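Local structure of amidohydrolase 3 domain-containing protein (Pyrococcus horikoshii, 3IGH) at residues Thr13-Asn16 / Pro17-Lys20; Arg179-Val183 / Glu184-Tyr188; Gln347-Arg350 / Val351-Leu354. The protein is an uncharacterised metal-dependent hydrolase of the amidohydrolase family that probably cleaves carbon-nitrogen bonds other than peptide bonds. All coordinates share one frame; numbering follows the deposited sequence.

Contact 1 of 3, residues Thr13-Asn16 / Pro17-Lys20. With SO4 (sulfate ion), chain N.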
# COMPACT_ATOMS: atom_id res chain seq x y z
N THR A 13 26.16 -14.97 -2.15
CA THR A 13 24.75 -14.88 -2.49
C THR A 13 23.89 -15.60 -1.48
O THR A 13 22.69 -15.34 -1.39
CB THR A 13 24.43 -15.44 -3.90
OG1 THR A 13 24.60 -16.86 -3.92
CG2 THR A 13 25.31 -14.78 -4.97
N SER A 14 24.50 -16.52 -0.73
CA SER A 14 23.79 -17.34 0.25
C SER A 14 24.80 -17.84 1.28
O SER A 14 25.97 -18.04 0.96
CB SER A 14 23.10 -18.52 -0.45
OG SER A 14 22.39 -19.33 0.46
N PHE A 15 24.35 -18.02 2.52
CA PHE A 15 25.24 -18.51 3.58
C PHE A 15 24.95 -19.96 3.97
O PHE A 15 25.88 -20.72 4.23
CB PHE A 15 25.18 -17.60 4.82
CG PHE A 15 25.86 -16.26 4.63
CD1 PHE A 15 27.24 -16.17 4.49
CD2 PHE A 15 25.10 -15.09 4.59
CE1 PHE A 15 27.87 -14.94 4.31
CE2 PHE A 15 25.72 -13.85 4.41
CZ PHE A 15 27.10 -13.78 4.28
N ASN A 16 23.67 -20.32 4.01
CA ASN A 16 23.22 -21.70 4.18
C ASN A 16 22.30 -22.07 3.03
O ASN A 16 21.12 -21.71 3.05
CB ASN A 16 22.45 -21.89 5.50
CG ASN A 16 23.36 -21.94 6.73
OD1 ASN A 16 24.58 -21.80 6.63
ND2 ASN A 16 22.74 -22.13 7.89
N PRO A 17 22.82 -22.77 1.99
CA PRO A 17 24.18 -23.27 1.77
C PRO A 17 25.11 -22.16 1.31
O PRO A 17 24.64 -21.15 0.78
CB PRO A 17 24.01 -24.29 0.63
CG PRO A 17 22.53 -24.38 0.36
CD PRO A 17 21.94 -23.11 0.86
N LEU A 18 26.41 -22.32 1.52
CA LEU A 18 27.35 -21.29 1.12
C LEU A 18 27.47 -21.25 -0.40
O LEU A 18 27.81 -22.25 -1.03
CB LEU A 18 28.72 -21.51 1.77
CG LEU A 18 29.73 -20.38 1.54
CD1 LEU A 18 29.39 -19.15 2.38
CD2 LEU A 18 31.12 -20.88 1.87
N LYS A 19 27.14 -20.10 -0.99
CA LYS A 19 27.29 -19.89 -2.44
C LYS A 19 27.99 -18.56 -2.71
O LYS A 19 27.60 -17.52 -2.17
CB LYS A 19 25.94 -19.90 -3.16
CG LYS A 19 25.09 -21.15 -3.00
CD LYS A 19 23.93 -21.14 -3.99
CE LYS A 19 22.84 -22.15 -3.62
NZ LYS A 19 23.29 -23.57 -3.72
N LYS A 20 29.03 -18.61 -3.54
CA LYS A 20 29.76 -17.40 -3.95
C LYS A 20 29.77 -17.28 -5.47
O LYS A 20 29.85 -18.28 -6.18
CB LYS A 20 31.21 -17.42 -3.47
CG LYS A 20 31.45 -17.91 -2.06
CD LYS A 20 32.83 -18.54 -1.94
CE LYS A 20 33.95 -17.51 -2.00
NZ LYS A 20 35.30 -18.14 -1.94
S SO4 N . 27.35 -25.68 2.65
O1 SO4 N . 28.44 -26.64 2.64
O2 SO4 N . 27.67 -24.60 3.57
O3 SO4 N . 27.19 -25.13 1.30
O4 SO4 N . 26.11 -26.33 3.06

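Contact 2 of 3, residues Arg179-Val183 / Glu184-Tyr188. With SO4 (sulfate ion), chain F.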
# COMPACT_ATOMS: atom_id res chain seq x y z
N ARG A 179 -0.12 11.64 22.42
CA ARG A 179 -0.57 13.03 22.50
C ARG A 179 0.56 14.05 22.41
O ARG A 179 0.47 15.01 21.65
CB ARG A 179 -1.38 13.24 23.78
CG ARG A 179 -2.21 14.51 23.83
CD ARG A 179 -3.12 14.47 25.04
NE ARG A 179 -2.42 14.85 26.27
CZ ARG A 179 -2.68 14.35 27.47
NH1 ARG A 179 -3.62 13.42 27.64
NH2 ARG A 179 -1.99 14.78 28.52
N VAL A 180 1.62 13.84 23.19
CA VAL A 180 2.69 14.83 23.30
C VAL A 180 3.56 14.93 22.03
O VAL A 180 3.84 16.03 21.53
CB VAL A 180 3.56 14.58 24.57
CG1 VAL A 180 4.72 15.52 24.62
CG2 VAL A 180 2.72 14.70 25.84
N LEU A 181 3.96 13.78 21.50
CA LEU A 181 4.71 13.74 20.25
C LEU A 181 3.76 13.96 19.09
O LEU A 181 2.62 13.47 19.12
CB LEU A 181 5.45 12.41 20.11
CG LEU A 181 6.54 12.08 21.14
CD1 LEU A 181 7.08 10.66 20.90
CD2 LEU A 181 7.67 13.11 21.11
N THR A 182 4.21 14.70 18.08
CA THR A 182 3.43 14.92 16.86
C THR A 182 3.91 13.97 15.78
O THR A 182 4.97 13.37 15.92
CB THR A 182 3.62 16.35 16.32
OG1 THR A 182 4.99 16.52 15.95
CG2 THR A 182 3.23 17.39 17.38
N VAL A 183 3.14 13.86 14.69
CA VAL A 183 3.58 13.08 13.52
C VAL A 183 4.95 13.57 13.01
O VAL A 183 5.82 12.74 12.69
CB VAL A 183 2.52 13.08 12.38
CG1 VAL A 183 3.05 12.37 11.14
CG2 VAL A 183 1.25 12.40 12.88
N GLU A 184 5.14 14.89 13.00
CA GLU A 184 6.42 15.48 12.57
C GLU A 184 7.59 14.99 13.43
O GLU A 184 8.69 14.77 12.92
CB GLU A 184 6.35 17.02 12.57
CG GLU A 184 5.13 17.61 11.87
CD GLU A 184 3.97 17.87 12.82
OE1 GLU A 184 3.05 17.02 12.88
OE2 GLU A 184 3.99 18.91 13.52
N ASP A 185 7.35 14.83 14.74
CA ASP A 185 8.36 14.26 15.65
C ASP A 185 8.72 12.83 15.26
O ASP A 185 9.90 12.47 15.22
CB ASP A 185 7.88 14.26 17.09
CG ASP A 185 7.76 15.66 17.67
OD1 ASP A 185 8.50 16.57 17.24
OD2 ASP A 185 6.93 15.83 18.57
N TYR A 186 7.69 12.03 14.99
CA TYR A 186 7.88 10.64 14.55
C TYR A 186 8.62 10.55 13.22
O TYR A 186 9.48 9.69 13.07
CB TYR A 186 6.54 9.90 14.46
CG TYR A 186 6.02 9.36 15.77
CD1 TYR A 186 5.18 10.13 16.58
CD2 TYR A 186 6.34 8.07 16.20
CE1 TYR A 186 4.68 9.63 17.79
CE2 TYR A 186 5.86 7.56 17.40
CZ TYR A 186 5.03 8.35 18.18
OH TYR A 186 4.53 7.85 19.35
N VAL A 187 8.30 11.45 12.28
CA VAL A 187 9.03 11.50 11.00
C VAL A 187 10.53 11.75 11.28
O VAL A 187 11.38 11.05 10.74
CB VAL A 187 8.44 12.57 10.01
CG1 VAL A 187 9.33 12.78 8.79
CG2 VAL A 187 7.04 12.16 9.55
N TYR A 188 10.81 12.72 12.14
CA TYR A 188 12.18 13.06 12.53
C TYR A 188 12.90 11.86 13.19
O TYR A 188 14.03 11.55 12.82
CB TYR A 188 12.16 14.28 13.45
CG TYR A 188 13.51 14.66 14.03
CD1 TYR A 188 14.40 15.46 13.33
CD2 TYR A 188 13.88 14.23 15.31
CE1 TYR A 188 15.63 15.81 13.87
CE2 TYR A 188 15.10 14.57 15.86
CZ TYR A 188 15.98 15.36 15.13
OH TYR A 188 17.19 15.70 15.68
S SO4 F . -0.14 15.81 15.02
O1 SO4 F . 0.46 16.29 13.78
O2 SO4 F . 0.02 16.82 16.06
O3 SO4 F . -1.56 15.55 14.80
O4 SO4 F . 0.50 14.58 15.41
O HOH W 1 6.05 19.00 15.60

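Contact 3 of 3, residues Gln347-Arg350 / Val351-Leu354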
# COMPACT_ATOMS: atom_id res chain seq x y z
N GLN A 347 8.93 -28.33 24.62
CA GLN A 347 8.39 -27.28 23.76
C GLN A 347 9.06 -27.23 22.38
O GLN A 347 8.50 -26.66 21.45
CB GLN A 347 8.50 -25.93 24.45
CG GLN A 347 7.52 -25.75 25.59
CD GLN A 347 7.73 -24.46 26.33
OE1 GLN A 347 8.85 -24.08 26.64
NE2 GLN A 347 6.64 -23.77 26.62
N LEU A 348 10.25 -27.82 22.27
CA LEU A 348 10.99 -27.87 21.02
C LEU A 348 10.22 -28.62 19.93
O LEU A 348 10.16 -28.16 18.79
CB LEU A 348 12.37 -28.51 21.22
CG LEU A 348 13.44 -27.72 21.96
CD1 LEU A 348 14.63 -28.61 22.30
CD2 LEU A 348 13.91 -26.50 21.15
N GLU A 349 9.62 -29.76 20.29
CA GLU A 349 8.85 -30.54 19.33
C GLU A 349 7.53 -29.85 18.97
O GLU A 349 7.06 -29.95 17.83
CB GLU A 349 8.59 -31.95 19.88
CG GLU A 349 8.14 -32.99 18.82
CD GLU A 349 9.20 -33.31 17.77
OE1 GLU A 349 8.83 -33.68 16.64
OE2 GLU A 349 10.42 -33.19 18.07
N ARG A 350 6.95 -29.13 19.93
CA ARG A 350 5.72 -28.39 19.66
C ARG A 350 5.98 -27.22 18.71
O ARG A 350 5.21 -27.00 17.77
CB ARG A 350 5.07 -27.91 20.96
CG ARG A 350 3.64 -27.46 20.74
CD ARG A 350 2.92 -27.19 22.02
NE ARG A 350 1.56 -26.75 21.72
CZ ARG A 350 0.84 -25.95 22.49
NH1 ARG A 350 -0.39 -25.62 22.12
NH2 ARG A 350 1.34 -25.48 23.63
N VAL A 351 7.08 -26.50 18.94
CA VAL A 351 7.55 -25.46 18.01
C VAL A 351 7.71 -26.02 16.59
O VAL A 351 7.21 -25.44 15.62
CB VAL A 351 8.88 -24.80 18.52
CG1 VAL A 351 9.60 -24.04 17.40
CG2 VAL A 351 8.59 -23.85 19.70
N LYS A 352 8.36 -27.18 16.50
CA LYS A 352 8.56 -27.88 15.22
C LYS A 352 7.23 -28.22 14.54
O LYS A 352 7.04 -27.92 13.36
CB LYS A 352 9.39 -29.15 15.43
CG LYS A 352 9.74 -29.87 14.13
CD LYS A 352 10.58 -31.10 14.40
CE LYS A 352 11.10 -31.70 13.10
NZ LYS A 352 12.09 -32.78 13.36
N ASN A 353 6.32 -28.82 15.31
CA ASN A 353 5.04 -29.28 14.78
C ASN A 353 4.12 -28.16 14.30
O ASN A 353 3.41 -28.33 13.31
CB ASN A 353 4.33 -30.17 15.80
CG ASN A 353 5.03 -31.52 15.99
OD1 ASN A 353 5.76 -31.98 15.11
ND2 ASN A 353 4.80 -32.14 17.14
N LEU A 354 4.14 -27.02 14.99
CA LEU A 354 3.30 -25.88 14.63
C LEU A 354 3.91 -25.01 13.55
O LEU A 354 3.26 -24.09 13.05
CB LEU A 354 2.95 -25.04 15.86
CG LEU A 354 2.09 -25.72 16.93
CD1 LEU A 354 1.98 -24.87 18.18
CD2 LEU A 354 0.71 -26.06 16.40

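Contact 1 of 3, residues Thr13-Asn16 / Pro17-Lys20
Ser14 and Pro17 are tied together where the chain reverses: Ser14 OG donates to Pro17 O over 2.9 Å, and the hydroxyl approaches in the plane of that carbonyl. The serine OG stands opposite the backbone N (chi1 -179°) and beside its own carbonyl carbon, a torsion that places it within bonding distance of Pro17 O. The same OG is hydrogen-bonded to Lys458 NZ, so the hydroxyl has partners both within the turn and beyond it.

The peptide bond entering Pro17, from Asn16, is cis, which turns the chain sharply. Next in sequence, Leu18 N donates to O3 of a sulfate ion, presumably picked up from the crystallisation medium, at 2.9 Å, with a weak second bond to O2. Lys437 NZ is hydrogen-bonded to this anion, to Phe15 O and to Asn16 OD1, while Asn16 ND2 is hydrogen-bonded to Asp438 OD1, fastening the turn to helix 436-450.

The Phe15 side chain leaves the backbone away from Pro17-Lys20, and its ring packs on Leu440, His441 and Thr444 of the same helix; within the turn its nearest side-chain approach is oblique, with Leu18 CD1 lying 4.2 Å from Phe15 CD1. Beyond the turn, Thr13 OG1 lies 3.4 Å from Lys19 CB, the hydroxyl being held between its backbone N and carbonyl carbon (chi1 69°). The Lys19 chain then bends at its last torsion and carries its amino group off.

Two backbone bonds close the ladder: Thr13 N to Lys19 O at 2.9 Å, and Lys19 N to Ser14 O at 3.1 Å. Thr13 and Ser14 thus both face Lys19, a classic beta bulge at the turn end of the antiparallel hairpin formed by strands 10-14 and 19-21.

Contact 2 of 3, residues Arg179-Val183 / Glu184-Tyr188
Asp185 OD2 is gripped by two groups, Thr182 N at 3.0 Å and Arg101 NH2 in a salt bridge. The first of these is half of a capping box at the start of helix 183-199; in the other half, Asp185 N donates to Thr182 OG1 over 3.1 Å. Thr182 is the N-cap residue, and the reciprocal pair gives the backbone N-H groups of Thr182 and Asp185 side-chain acceptors at the helix start, where no preceding turn supplies carbonyls.

Thr182 N-H points almost straight at its acceptor (172°), yet it comes from above the carboxylate plane; the bond from Asp185 N is more bent (154°). Thr182 OG1 sits between its own N and carbonyl carbon (chi1 64°), which places it toward Asp185 N of the first turn, and it also bonds to a water molecule at 2.7 Å. The salt bridge to Arg101, and the N-terminal end of the helix, would both tend to favour a charged Asp185.

A hydrophobic staple accompanies the box. Leu181, the residue before the N-cap, meets Tyr186, four positions after the N-cap Thr182: Leu181 CB lies 3.7 Å from Tyr186 CE1, and the two side chains cross at about a right angle. The ring edge is also turned to Thr182 O, which lies near its plane, while Tyr186 OH is hydrogen-bonded to Asn177 O in helix 166-180 and to Asn211 ND2. The tyrosine thereby spans the break between the two helices.

A sulfate ion takes up another N-H of the first turn: Val183 N donates to its O4 at 2.8 Å, and Val183 CG2 rests 3.4 Å from the same oxygen.

Contact 3 of 3, residues Gln347-Arg350 / Val351-Leu354
Arg350 and Leu354 lie alongside each other, pointing the same way, one turn apart on helix 345-354. The arginine runs fully extended from CG to NE, and Leu354 CD1 packs 4.0 Å from Arg350 CG and at the same distance from Arg350 NE, reaching the guanidinium obliquely. With its CG opposite the backbone N (chi1 -166°), Arg350 stretches across to helix 318-331, where NH1 makes salt bridges with Asp326 and Glu329. Leu354 leans on the same helix through Leu325, so apolar contacts to Leu325 lie beside the ionic ones.

A second group occupies the exposed side. Glu349 and Lys352 also run side by side, the glutamate bent at its second torsion (chi2 66°) so that OE1 stands 3.8 Å from Lys352 CD. It flanks the lysine's methylene chain rather than gripping its end, for Glu349 OE1 and Lys352 NZ remain 4.7 Å apart. Asn353 crosses Glu349 obliquely, its amide plane turned 72° from the carboxylate, and Asn353 ND2 approaches Glu349 CG at 3.8 Å.

The third direction belongs to Val351, whose CG2 sits 3.3 Å from Gln347 O while the side chain packs on Val392 and Val356. Beneath all of these runs the regular helical ladder, represented by Val351 N to Gln347 O at 2.9 Å and Leu354 N to Arg350 O at 3.0 Å.

Backbone bonding therefore accounts for the hydrogen bonds across this stretch of helix. The positive charge of Arg350 is engaged by Asp326 and Glu329 of the neighbouring helix, whereas Glu349 and Lys352, with opposite charges near but not touching, can attract each other only at longer range, an effect probably weakened by solvent.

The three contacts follow one another along the chain and none touches another. Contact 1 lies in the early hairpin of strands 10-14 and 19-21; its first strand pairs in parallel with strand 58-68. Contact 2 joins helices 166-180 and 183-199, the second leading toward strand 202-210, which also pairs with 58-68. Contact 3 lies in the helix of the unit formed by strand 336-337, helix 345-354 and strand 357-360, consistent with the TIM-barrel architecture of amidohydrolases. Contact 2 sits opposite both others across the chain's centre, about 42 Å from contact 1 and 41 Å from contact 3, centre to centre; contacts 1 and 3 have their centres about 27 Å apart. They are separate local structures.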